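Local coordinates for uncharacterized protein (Pseudomonas aeruginosa PAO1, PDB 4R1D) that probably hydrolyses lipids as the Tle4 effector of the H2 type VI secretion system, an alpha/beta hydrolase that binds calcium and is inhibited by Tli4, at residues Asn61-Ala66 against Val113-Thr118; Glu181-Val186 against Ala507-Gly512; Gly346-Asp351 against Gly481-Gly486; Ala47-Ile52 against Ser198-Asp203. All blocks are in the same frame, centred on the assembly; numbering follows the deposited sequence.

How the contacts relate
Contact 4 pairs the edge strand of the central parallel sheet with the strand beside it and supplies two of the four calcium-binding residues. Strand 62-64 of contact 1 follows strand 48-54 of contact 4 in the chain, yet the centres of these contacts lie about 28 Å apart, contact 1 belonging to a small antiparallel sheet. Contact 2 packs a loop on a short helix just before the other edge strand, 515-519, with its centre about 26 Å from that of contact 4. Contact 3, between two loops that leave a mixed sheet, is farthest from the metal region, about 52 Å centre to centre from contact 4. None of the four contacts touches another.

Contact 1: residues Asn61-Ala66 against Val113-Thr118; sequences NLRNKA and VDDQGT
Leu-62 and Val-113 face each other as an antiparallel, non-hydrogen-bonded pair, 4.7 Å between their CA atoms, where strand 62-64 pairs with the end of strand 111-113. These are neighbours in a three-stranded antiparallel sheet, with 62-64 in the middle. Just past this pair the backbone N of Asp-114 bonds to Asn-61 O at 2.9 Å, the N-H pointing at the oxygen at 162°. The side chain of Asp-114 then turns toward the strand, and Arg-63 crosses it at about a right angle, its CB, CG and CD each 4.1 Å from Asp-114 CB. Arg-63 CG sits between the backbone N and the carbonyl carbon (chi1 63°), which takes the chain across Asp-114 and, extended to NE, brings NH1 to 3.6 Å from Asp-114 OD1, a long salt bridge with the guanidinium and carboxylate planes 42° apart. Waters supplement it: one links NH1 to Asp-115 OD1, another lies between NH1 and Asp-114 OD1, rather close to the latter, and both meet the guanidinium at its edge, in plane. One face of that group lies over Val-113 O. Stronger partners are Glu-112 of strand 111-113 for Arg-63 NE and Arg-73, just past strand 70-72, for Asp-114 OD2. Asn-61 ND2 reaches along the loop to Gly-117 CA and bonds to Gly-137 O. Asp-114 OD1 also closes an Asx turn, receiving the backbone N of Gln-116 at 2.9 Å from above the carboxylate plane.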
loop_
_atom_site.group_PDB
_atom_site.type_symbol
_atom_site.label_atom_id
_atom_site.label_comp_id
_atom_site.label_asym_id
_atom_site.label_seq_id
_atom_site.Cartn_x
_atom_site.Cartn_y
_atom_site.Cartn_z
ATOM N N ASN A 61 4.956 0.739 6.055
ATOM C CA ASN A 61 3.905 1.124 7.002
ATOM C C ASN A 61 3.180 2.379 6.561
ATOM O O ASN A 61 3.815 3.303 6.055
ATOM C CB ASN A 61 4.525 1.383 8.373
ATOM C CG ASN A 61 5.272 0.181 8.913
ATOM O OD1 ASN A 61 4.822 -0.958 8.776
ATOM N ND2 ASN A 61 6.425 0.431 9.541
ATOM N N LEU A 62 1.864 2.437 6.786
ATOM C CA LEU A 62 1.067 3.593 6.376
ATOM C C LEU A 62 0.171 4.056 7.506
ATOM O O LEU A 62 -0.292 3.252 8.322
ATOM C CB LEU A 62 0.157 3.250 5.188
ATOM C CG LEU A 62 0.831 2.605 3.980
ATOM C CD1 LEU A 62 -0.233 2.179 2.979
ATOM C CD2 LEU A 62 1.839 3.570 3.346
ATOM N N ARG A 63 -0.085 5.353 7.522
ATOM C CA ARG A 63 -1.046 5.928 8.438
ATOM C C ARG A 63 -1.989 6.812 7.651
ATOM O O ARG A 63 -1.657 7.257 6.554
ATOM C CB ARG A 63 -0.326 6.738 9.518
ATOM C CG ARG A 63 0.443 7.930 8.962
ATOM C CD ARG A 63 1.294 8.574 10.048
ATOM N NE ARG A 63 2.002 9.743 9.531
ATOM C CZ ARG A 63 3.173 10.167 9.992
ATOM N NH1 ARG A 63 3.789 9.498 10.962
ATOM N NH2 ARG A 63 3.739 11.240 9.467
ATOM N N ASN A 64 -3.167 7.073 8.209
ATOM C CA ASN A 64 -4.116 7.966 7.544
ATOM C C ASN A 64 -3.506 9.370 7.474
ATOM O O ASN A 64 -2.980 9.872 8.460
ATOM C CB ASN A 64 -5.464 7.971 8.290
ATOM C CG ASN A 64 -6.489 8.911 7.661
ATOM O OD1 ASN A 64 -6.444 10.124 7.879
ATOM N ND2 ASN A 64 -7.446 8.347 6.896
ATOM N N LYS A 65 -3.549 9.986 6.300
ATOM C CA LYS A 65 -2.865 11.249 6.061
ATOM C C LYS A 65 -3.448 12.397 6.886
ATOM O O LYS A 65 -2.713 13.291 7.326
ATOM C CB LYS A 65 -2.891 11.585 4.563
ATOM C CG LYS A 65 -2.038 12.763 4.170
ATOM C CD LYS A 65 -2.308 13.193 2.718
ATOM C CE LYS A 65 -2.140 12.051 1.755
ATOM N NZ LYS A 65 -2.061 12.493 0.322
ATOM N N ALA A 66 -4.759 12.362 7.110
ATOM C CA ALA A 66 -5.422 13.407 7.901
ATOM C C ALA A 66 -5.339 13.167 9.397
ATOM O O ALA A 66 -5.055 14.096 10.158
ATOM C CB ALA A 66 -6.886 13.562 7.484
ATOM N N VAL A 113 3.278 7.452 4.182
ATOM C CA VAL A 113 4.289 6.667 4.880
ATOM C C VAL A 113 4.318 6.970 6.375
ATOM O O VAL A 113 4.250 8.133 6.781
ATOM C CB VAL A 113 5.677 6.930 4.302
ATOM C CG1 VAL A 113 6.747 6.227 5.139
ATOM C CG2 VAL A 113 5.717 6.484 2.845
ATOM N N ASP A 114 4.410 5.914 7.179
ATOM C CA ASP A 114 4.518 6.011 8.636
ATOM C C ASP A 114 5.889 5.485 9.034
ATOM O O ASP A 114 6.160 4.295 8.888
ATOM C CB ASP A 114 3.418 5.175 9.311
ATOM C CG ASP A 114 3.495 5.203 10.840
ATOM O OD1 ASP A 114 4.352 5.926 11.398
ATOM O OD2 ASP A 114 2.678 4.509 11.491
ATOM N N ASP A 115 6.748 6.372 9.533
ATOM C CA ASP A 115 8.111 5.991 9.887
ATOM C C ASP A 115 8.279 5.577 11.345
ATOM O O ASP A 115 9.405 5.419 11.826
ATOM C CB ASP A 115 9.105 7.107 9.526
ATOM C CG ASP A 115 8.945 8.346 10.386
ATOM O OD1 ASP A 115 7.980 8.414 11.187
ATOM O OD2 ASP A 115 9.799 9.257 10.255
ATOM N N GLN A 116 7.160 5.384 12.045
ATOM C CA GLN A 116 7.199 5.098 13.474
ATOM C C GLN A 116 7.022 3.621 13.818
ATOM O O GLN A 116 6.649 3.274 14.940
ATOM C CB GLN A 116 6.158 5.963 14.200
ATOM C CG GLN A 116 6.409 7.448 13.999
ATOM C CD GLN A 116 7.673 7.914 14.707
ATOM O OE1 GLN A 116 8.530 8.575 14.118
ATOM N NE2 GLN A 116 7.791 7.564 15.977
ATOM N N GLY A 117 7.326 2.744 12.862
ATOM C CA GLY A 117 7.307 1.318 13.127
ATOM C C GLY A 117 8.471 0.866 13.990
ATOM O O GLY A 117 9.405 1.635 14.260
ATOM N N THR A 118 8.420 -0.390 14.417
ATOM C CA THR A 118 9.468 -0.964 15.250
ATOM C C THR A 118 10.726 -1.169 14.410
ATOM O O THR A 118 10.640 -1.377 13.206
ATOM C CB THR A 118 9.036 -2.316 15.821
ATOM O OG1 THR A 118 8.665 -3.184 14.742
ATOM C CG2 THR A 118 7.854 -2.138 16.780
HETATM O O HOH W 1 8.764 -1.166 11.098
HETATM O O HOH W 2 6.377 10.445 11.805
HETATM O O HOH W 3 3.259 7.640 12.901
#

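Contact 2: residues Glu181-Val186 against Ala507-Gly512; sequences EEQGKV and APALAG
Ala-509 O is gripped by two donors, Gln-183 NE2 from the loop at 3.1 Å and the backbone N of Gly-512, three residues on, at 3.0 Å. The second of these belongs to the Schellman motif that ends helix 507-510, where Gly-512 takes a positive phi of 88°. A carbonyl in the last turn thus serves both to close the helix and to hold the loop 181-186. Gln-183 NE2 lies in the carbonyl plane, on a lone pair, with its N-H aimed at 155°, while the oxygen is somewhat out of the plane of the Gln-183 amide. The Gln-183 chain is bent at chi2 (-64°), which folds the amide over Ala-509 and leaves OE1 3.7 Å from the methyl CB. The same NE2 also bonds to Val-513 O, just beyond the helix end. Lys-185 brings NZ to the same place and likewise bonds to Val-513 O, while Gly-512 O lies 3.5 Å from NZ. The methyl of Ala-509 is also met by Glu-182, which runs extended beyond CG and sets OE2 3.3 Å from CB; that oxygen is held by Tyr-431 and Ser-516, the latter on the edge strand 515-519. The loop is therefore fixed to the helix end and to the strand that follows it. Glu-181 braces the loop from within: OE1 accepts the backbone N of Gly-184 on its syn lone pair, 2.8 Å away.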
loop_
_atom_site.group_PDB
_atom_site.type_symbol
_atom_site.label_atom_id
_atom_site.label_comp_id
_atom_site.label_asym_id
_atom_site.label_seq_id
_atom_site.Cartn_x
_atom_site.Cartn_y
_atom_site.Cartn_z
ATOM N N GLU A 181 24.882 -16.390 -11.579
ATOM C CA GLU A 181 24.913 -15.305 -12.574
ATOM C C GLU A 181 24.805 -15.883 -13.980
ATOM O O GLU A 181 25.521 -16.826 -14.314
ATOM C CB GLU A 181 26.188 -14.467 -12.434
ATOM C CG GLU A 181 26.041 -13.007 -12.895
ATOM C CD GLU A 181 25.845 -12.875 -14.382
ATOM O OE1 GLU A 181 26.682 -13.429 -15.128
ATOM O OE2 GLU A 181 24.861 -12.221 -14.809
ATOM N N GLU A 182 23.918 -15.316 -14.795
ATOM C CA GLU A 182 23.570 -15.914 -16.088
ATOM C C GLU A 182 23.949 -15.115 -17.338
ATOM O O GLU A 182 23.891 -15.655 -18.440
ATOM C CB GLU A 182 22.072 -16.246 -16.141
ATOM C CG GLU A 182 21.149 -15.002 -16.150
ATOM C CD GLU A 182 19.684 -15.365 -15.969
ATOM O OE1 GLU A 182 19.263 -16.416 -16.489
ATOM O OE2 GLU A 182 18.950 -14.614 -15.287
ATOM N N GLN A 183 24.329 -13.849 -17.186
ATOM C CA GLN A 183 24.667 -13.028 -18.356
ATOM C C GLN A 183 26.093 -13.323 -18.826
ATOM O O GLN A 183 26.386 -13.266 -20.017
ATOM C CB GLN A 183 24.507 -11.534 -18.061
ATOM C CG GLN A 183 23.133 -11.129 -17.527
ATOM C CD GLN A 183 21.995 -11.355 -18.517
ATOM O OE1 GLN A 183 21.603 -12.495 -18.798
ATOM N NE2 GLN A 183 21.453 -10.264 -19.044
ATOM N N GLY A 184 26.979 -13.623 -17.881
ATOM C CA GLY A 184 28.328 -14.054 -18.202
ATOM C C GLY A 184 29.286 -12.923 -18.513
ATOM O O GLY A 184 30.383 -13.155 -19.014
ATOM N N LYS A 185 28.876 -11.696 -18.212
ATOM C CA LYS A 185 29.687 -10.527 -18.529
ATOM C C LYS A 185 30.551 -10.098 -17.339
ATOM O O LYS A 185 31.745 -9.848 -17.484
ATOM C CB LYS A 185 28.804 -9.381 -19.038
ATOM C CG LYS A 185 28.063 -9.723 -20.349
ATOM C CD LYS A 185 27.100 -8.621 -20.820
ATOM C CE LYS A 185 25.869 -8.486 -19.916
ATOM N NZ LYS A 185 24.783 -7.621 -20.505
ATOM N N VAL A 186 29.957 -10.043 -16.154
ATOM C CA VAL A 186 30.684 -9.527 -15.003
ATOM C C VAL A 186 31.598 -10.571 -14.385
ATOM O O VAL A 186 31.398 -11.769 -14.548
ATOM C CB VAL A 186 29.732 -8.958 -13.932
ATOM C CG1 VAL A 186 28.898 -7.842 -14.512
ATOM C CG2 VAL A 186 28.860 -10.052 -13.356
ATOM N N ALA A 507 12.823 -11.458 -16.704
ATOM C CA ALA A 507 12.671 -10.446 -17.755
ATOM C C ALA A 507 13.871 -9.500 -17.865
ATOM O O ALA A 507 14.298 -9.161 -18.975
ATOM C CB ALA A 507 11.359 -9.663 -17.598
ATOM N N PRO A 508 14.418 -9.054 -16.718
ATOM C CA PRO A 508 15.594 -8.182 -16.799
ATOM C C PRO A 508 16.768 -8.861 -17.523
ATOM O O PRO A 508 17.436 -8.218 -18.330
ATOM C CB PRO A 508 15.924 -7.911 -15.329
ATOM C CG PRO A 508 14.559 -7.972 -14.635
ATOM C CD PRO A 508 13.878 -9.137 -15.343
ATOM N N ALA A 509 17.009 -10.138 -17.250
ATOM C CA ALA A 509 18.071 -10.854 -17.953
ATOM C C ALA A 509 17.781 -10.853 -19.453
ATOM O O ALA A 509 18.657 -10.569 -20.263
ATOM C CB ALA A 509 18.213 -12.277 -17.430
ATOM N N LEU A 510 16.537 -11.137 -19.816
ATOM C CA LEU A 510 16.166 -11.155 -21.231
ATOM C C LEU A 510 16.338 -9.791 -21.901
ATOM O O LEU A 510 16.608 -9.710 -23.100
ATOM C CB LEU A 510 14.736 -11.679 -21.412
ATOM C CG LEU A 510 14.568 -13.147 -21.002
ATOM C CD1 LEU A 510 13.111 -13.606 -21.049
ATOM C CD2 LEU A 510 15.442 -14.042 -21.877
ATOM N N ALA A 511 16.200 -8.719 -21.127
ATOM C CA ALA A 511 16.321 -7.370 -21.662
ATOM C C ALA A 511 17.774 -6.899 -21.692
ATOM O O ALA A 511 18.066 -5.780 -22.115
ATOM C CB ALA A 511 15.455 -6.395 -20.872
ATOM N N GLY A 512 18.675 -7.748 -21.217
ATOM C CA GLY A 512 20.099 -7.493 -21.320
ATOM C C GLY A 512 20.737 -6.694 -20.197
ATOM O O GLY A 512 21.684 -5.950 -20.444
#

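Contact 3: residues Gly346-Asp351 against Gly481-Gly486; sequences GQVLKD and GPLETG
Glu-484 leans over Gly-346, its carboxylate reaching the glycine backbone. The chain bends at chi2 (66°), so that CG and CD pack on Gly-346 CA, with CD 3.4 Å away. The bend also leaves OE1 2.8 Å from Gly-346 O; both atoms are acceptors, so this is a close approach and not a bond. Lys-446 lies beyond the other oxygen, OE2, in a long and weak ion pair. Gly-346 O has a sound partner in water 4, which donates to it at 2.9 Å and accepts from the backbone N of Thr-485, so one water bridges the two loops where no direct hydrogen bond joins them. Next along, the side chains of Gln-347 and Thr-485 cross at a slant, Gln-347 OE1 standing 3.7 Å from Thr-485 OG1. Closer to strand 339-342, Val-348 and Leu-483 meet through single methyls, CG2 to CD2 at 4.1 Å, their side chains crossing at about a right angle. In Leu-483, CG lies anti to the backbone N (chi1 -160°), which carries CD2 to the valine methyl; the side chain also packs on Phe-340 and Cys-342 of strand 339-342, the latter shared with Val-348. The whole is a water-bridged surface contact between two loops that follow strands 339-342 and 477-479 of the four-stranded mixed sheet.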
loop_
_atom_site.group_PDB
_atom_site.type_symbol
_atom_site.label_atom_id
_atom_site.label_comp_id
_atom_site.label_asym_id
_atom_site.label_seq_id
_atom_site.Cartn_x
_atom_site.Cartn_y
_atom_site.Cartn_z
ATOM N N GLY A 346 -7.477 -31.890 -18.063
ATOM C CA GLY A 346 -6.406 -30.912 -18.045
ATOM C C GLY A 346 -6.081 -30.329 -19.406
ATOM O O GLY A 346 -5.114 -29.582 -19.559
ATOM N N GLN A 347 -6.896 -30.662 -20.400
ATOM C CA GLN A 347 -6.667 -30.185 -21.752
ATOM C C GLN A 347 -7.337 -28.842 -21.961
ATOM O O GLN A 347 -8.482 -28.637 -21.550
ATOM C CB GLN A 347 -7.181 -31.194 -22.779
ATOM C CG GLN A 347 -6.465 -32.531 -22.723
ATOM C CD GLN A 347 -4.955 -32.380 -22.731
ATOM O OE1 GLN A 347 -4.268 -32.841 -21.814
ATOM N NE2 GLN A 347 -4.426 -31.734 -23.768
ATOM N N VAL A 348 -6.611 -27.934 -22.600
ATOM C CA VAL A 348 -7.104 -26.585 -22.830
ATOM C C VAL A 348 -8.308 -26.628 -23.761
ATOM O O VAL A 348 -8.275 -27.293 -24.800
ATOM C CB VAL A 348 -6.022 -25.686 -23.438
ATOM C CG1 VAL A 348 -6.605 -24.320 -23.771
ATOM C CG2 VAL A 348 -4.839 -25.561 -22.488
ATOM N N LEU A 349 -9.360 -25.916 -23.368
ATOM C CA LEU A 349 -10.630 -25.890 -24.083
ATOM C C LEU A 349 -10.547 -25.033 -25.345
ATOM O O LEU A 349 -9.586 -24.299 -25.535
ATOM C CB LEU A 349 -11.720 -25.356 -23.157
ATOM C CG LEU A 349 -12.022 -26.255 -21.958
ATOM C CD1 LEU A 349 -12.985 -25.571 -20.978
ATOM C CD2 LEU A 349 -12.591 -27.588 -22.449
ATOM N N LYS A 350 -11.560 -25.139 -26.206
ATOM C CA LYS A 350 -11.614 -24.353 -27.438
ATOM C C LYS A 350 -12.716 -23.309 -27.343
ATOM O O LYS A 350 -13.761 -23.574 -26.748
ATOM C CB LYS A 350 -11.894 -25.265 -28.637
ATOM C CG LYS A 350 -10.662 -25.742 -29.389
ATOM C CD LYS A 350 -9.583 -26.244 -28.467
ATOM C CE LYS A 350 -8.456 -26.914 -29.248
ATOM N NZ LYS A 350 -8.876 -28.226 -29.808
ATOM N N ASP A 351 -12.494 -22.135 -27.935
ATOM C CA ASP A 351 -13.524 -21.089 -27.945
ATOM C C ASP A 351 -14.425 -21.162 -29.179
ATOM O O ASP A 351 -14.371 -22.123 -29.947
ATOM C CB ASP A 351 -12.917 -19.683 -27.802
ATOM C CG ASP A 351 -12.055 -19.277 -28.988
ATOM O OD1 ASP A 351 -12.097 -19.944 -30.052
ATOM O OD2 ASP A 351 -11.333 -18.271 -28.852
ATOM N N GLY A 481 -1.059 -25.349 -10.846
ATOM C CA GLY A 481 -0.363 -25.808 -12.035
ATOM C C GLY A 481 0.766 -26.749 -11.664
ATOM O O GLY A 481 0.864 -27.158 -10.509
ATOM N N PRO A 482 1.646 -27.076 -12.629
ATOM C CA PRO A 482 1.675 -26.543 -13.995
ATOM C C PRO A 482 0.704 -27.234 -14.945
ATOM O O PRO A 482 0.194 -28.318 -14.654
ATOM C CB PRO A 482 3.112 -26.828 -14.439
ATOM C CG PRO A 482 3.468 -28.071 -13.716
ATOM C CD PRO A 482 2.789 -27.970 -12.371
ATOM N N LEU A 483 0.468 -26.594 -16.087
ATOM C CA LEU A 483 -0.415 -27.115 -17.117
ATOM C C LEU A 483 0.029 -28.515 -17.550
ATOM O O LEU A 483 1.224 -28.810 -17.618
ATOM C CB LEU A 483 -0.413 -26.166 -18.318
ATOM C CG LEU A 483 -1.555 -26.200 -19.330
ATOM C CD1 LEU A 483 -2.869 -25.894 -18.650
ATOM C CD2 LEU A 483 -1.284 -25.191 -20.442
ATOM N N GLU A 484 -0.947 -29.369 -17.844
ATOM C CA GLU A 484 -0.693 -30.765 -18.193
ATOM C C GLU A 484 0.208 -30.889 -19.422
ATOM O O GLU A 484 1.235 -31.571 -19.389
ATOM C CB GLU A 484 -2.020 -31.496 -18.420
ATOM C CG GLU A 484 -2.877 -31.663 -17.158
ATOM C CD GLU A 484 -3.393 -30.345 -16.576
ATOM O OE1 GLU A 484 -3.441 -29.326 -17.307
ATOM O OE2 GLU A 484 -3.759 -30.331 -15.375
ATOM N N THR A 485 -0.186 -30.221 -20.502
ATOM C CA THR A 485 0.595 -30.205 -21.736
ATOM C C THR A 485 1.116 -28.795 -21.979
ATOM O O THR A 485 0.348 -27.884 -22.291
ATOM C CB THR A 485 -0.253 -30.650 -22.948
ATOM O OG1 THR A 485 -0.803 -31.949 -22.699
ATOM C CG2 THR A 485 0.596 -30.691 -24.212
ATOM N N GLY A 486 2.420 -28.613 -21.837
ATOM C CA GLY A 486 3.000 -27.288 -21.920
ATOM C C GLY A 486 3.652 -26.943 -23.243
ATOM O O GLY A 486 4.051 -27.814 -24.017
HETATM O O HOH W 4 -2.693 -28.920 -21.087
#

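Contact 4: residues Ala47-Ile52 against Ser198-Asp203; sequences APLPVI and SRYQFD. With CA (calcium ion), chain C.
Phe-202 and Asp-203 supply two of the four protein ligands of the calcium site at the edge of the central parallel sheet of this alpha/beta hydrolase, on a strand that lies against Ala-47 to Val-51. The calcium ion is bound by the backbone O of Phe-202 at 2.4 Å and by Asp-203 OD1 at 2.5 Å, with two waters beside them; Glu-152 and Asp-156 complete the protein ligands. The other carboxylate oxygen, OD2, bonds to Tyr-234 OH, which helps fix the rotation of the group. Segments 47-52 and 198-203 run parallel, their strand axes 26° apart, joined by a ladder of three backbone bonds: Gln-201 N to Ala-47 O, Leu-49 N to Gln-201 O at 2.8 Å, and Val-51 N to Asp-203 O at 2.9 Å. Asp-203 N, buried here, has no partner in the model. Pro-48 pairs with Gln-201, and a CA-H...O contact from Pro-48 CA reaches Gln-201 O. On the face carrying Leu-49 and Phe-202 the two side chains lie side by side, pointing the same way; Leu-49 chi1 of -169° turns CD2 to the rings, within 3.5 Å of Phe-202 CE1. The same methyl covers one face of the Tyr-200 ring, 4.1 Å from CG, while Val-51 CG2 meets the Phe-202 ring at its edge. Helix 542-556 covers this face through Val-552 and Thr-556; helix 215-238 packs on Pro-48 and Pro-50 of the other face, and strand 250-255 continues the sheet beyond strand 48-54.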
loop_
_atom_site.group_PDB
_atom_site.type_symbol
_atom_site.label_atom_id
_atom_site.label_comp_id
_atom_site.label_asym_id
_atom_site.label_seq_id
_atom_site.Cartn_x
_atom_site.Cartn_y
_atom_site.Cartn_z
ATOM N N ALA A 47 33.873 10.665 2.175
ATOM C CA ALA A 47 33.303 10.510 0.846
ATOM C C ALA A 47 32.046 9.661 0.969
ATOM O O ALA A 47 32.075 8.453 0.712
ATOM C CB ALA A 47 34.299 9.856 -0.088
ATOM N N PRO A 48 30.938 10.285 1.398
ATOM C CA PRO A 48 29.708 9.526 1.637
ATOM C C PRO A 48 29.119 8.997 0.345
ATOM O O PRO A 48 29.161 9.678 -0.680
ATOM C CB PRO A 48 28.774 10.561 2.273
ATOM C CG PRO A 48 29.310 11.877 1.823
ATOM C CD PRO A 48 30.787 11.708 1.738
ATOM N N LEU A 49 28.581 7.780 0.402
ATOM C CA LEU A 49 27.951 7.150 -0.749
ATOM C C LEU A 49 26.665 6.502 -0.247
ATOM O O LEU A 49 26.679 5.361 0.215
ATOM C CB LEU A 49 28.886 6.092 -1.357
ATOM C CG LEU A 49 28.499 5.509 -2.717
ATOM C CD1 LEU A 49 28.082 6.619 -3.637
ATOM C CD2 LEU A 49 29.651 4.706 -3.343
ATOM N N PRO A 50 25.544 7.237 -0.304
ATOM C CA PRO A 50 24.324 6.676 0.282
ATOM C C PRO A 50 23.782 5.479 -0.492
ATOM O O PRO A 50 23.756 5.495 -1.713
ATOM C CB PRO A 50 23.322 7.845 0.215
ATOM C CG PRO A 50 24.161 9.062 0.127
ATOM C CD PRO A 50 25.355 8.635 -0.719
ATOM N N VAL A 51 23.361 4.462 0.249
ATOM C CA VAL A 51 22.652 3.320 -0.306
ATOM C C VAL A 51 21.180 3.494 0.051
ATOM O O VAL A 51 20.838 3.523 1.223
ATOM C CB VAL A 51 23.195 2.010 0.274
ATOM C CG1 VAL A 51 22.365 0.819 -0.197
ATOM C CG2 VAL A 51 24.671 1.839 -0.139
ATOM N N ILE A 52 20.316 3.605 -0.959
ATOM C CA ILE A 52 18.897 3.839 -0.733
ATOM C C ILE A 52 18.144 2.529 -0.911
ATOM O O ILE A 52 18.106 1.976 -2.007
ATOM C CB ILE A 52 18.318 4.842 -1.758
ATOM C CG1 ILE A 52 19.226 6.069 -1.906
ATOM C CG2 ILE A 52 16.884 5.250 -1.358
ATOM C CD1 ILE A 52 19.422 6.873 -0.627
ATOM N N SER A 198 36.503 0.789 -0.196
ATOM C CA SER A 198 36.716 1.114 1.214
ATOM C C SER A 198 37.009 2.596 1.431
ATOM O O SER A 198 37.024 3.076 2.557
ATOM C CB SER A 198 37.845 0.273 1.810
ATOM O OG SER A 198 39.118 0.738 1.378
ATOM N N ARG A 199 37.242 3.320 0.346
ATOM C CA ARG A 199 37.491 4.750 0.444
ATOM C C ARG A 199 36.214 5.539 0.685
ATOM O O ARG A 199 36.268 6.723 1.021
ATOM C CB ARG A 199 38.233 5.244 -0.795
ATOM C CG ARG A 199 39.578 4.541 -0.949
ATOM C CD ARG A 199 40.466 5.215 -1.970
ATOM N NE ARG A 199 40.745 4.367 -3.128
ATOM C CZ ARG A 199 41.840 3.624 -3.279
ATOM N NH1 ARG A 199 42.779 3.612 -2.339
ATOM N NH2 ARG A 199 41.994 2.890 -4.375
ATOM N N TYR A 200 35.068 4.876 0.535
ATOM C CA TYR A 200 33.771 5.539 0.690
ATOM C C TYR A 200 33.074 5.167 1.991
ATOM O O TYR A 200 33.283 4.081 2.517
ATOM C CB TYR A 200 32.854 5.192 -0.480
ATOM C CG TYR A 200 33.366 5.681 -1.801
ATOM C CD1 TYR A 200 33.019 6.936 -2.285
ATOM C CD2 TYR A 200 34.215 4.892 -2.563
ATOM C CE1 TYR A 200 33.497 7.388 -3.502
ATOM C CE2 TYR A 200 34.694 5.333 -3.775
ATOM C CZ TYR A 200 34.336 6.579 -4.238
ATOM O OH TYR A 200 34.821 7.005 -5.449
ATOM N N GLN A 201 32.257 6.079 2.515
ATOM C CA GLN A 201 31.432 5.770 3.681
ATOM C C GLN A 201 29.999 5.501 3.237
ATOM O O GLN A 201 29.287 6.411 2.795
ATOM C CB GLN A 201 31.464 6.911 4.705
ATOM C CG GLN A 201 32.838 7.166 5.325
ATOM C CD GLN A 201 33.783 7.910 4.392
ATOM O OE1 GLN A 201 33.350 8.533 3.425
ATOM N NE2 GLN A 201 35.078 7.846 4.679
ATOM N N PHE A 202 29.578 4.245 3.336
ATOM C CA PHE A 202 28.240 3.873 2.909
ATOM C C PHE A 202 27.315 4.001 4.102
ATOM O O PHE A 202 27.685 3.638 5.210
ATOM C CB PHE A 202 28.216 2.435 2.405
ATOM C CG PHE A 202 29.133 2.181 1.241
ATOM C CD1 PHE A 202 28.656 2.246 -0.061
ATOM C CD2 PHE A 202 30.474 1.883 1.445
ATOM C CE1 PHE A 202 29.498 2.009 -1.137
ATOM C CE2 PHE A 202 31.325 1.648 0.369
ATOM C CZ PHE A 202 30.834 1.706 -0.918
ATOM N N ASP A 203 26.122 4.529 3.872
ATOM C CA ASP A 203 25.061 4.568 4.880
ATOM C C ASP A 203 23.766 4.125 4.203
ATOM O O ASP A 203 23.455 4.597 3.107
ATOM C CB ASP A 203 24.839 5.995 5.377
ATOM C CG ASP A 203 25.933 6.487 6.311
ATOM O OD1 ASP A 203 26.576 5.669 6.998
ATOM O OD2 ASP A 203 26.121 7.721 6.380
HETATM CA CA CA C . 27.656 3.532 7.599
HETATM O O HOH W 5 27.164 4.467 9.946
HETATM O O HOH W 6 29.698 5.181 7.861
#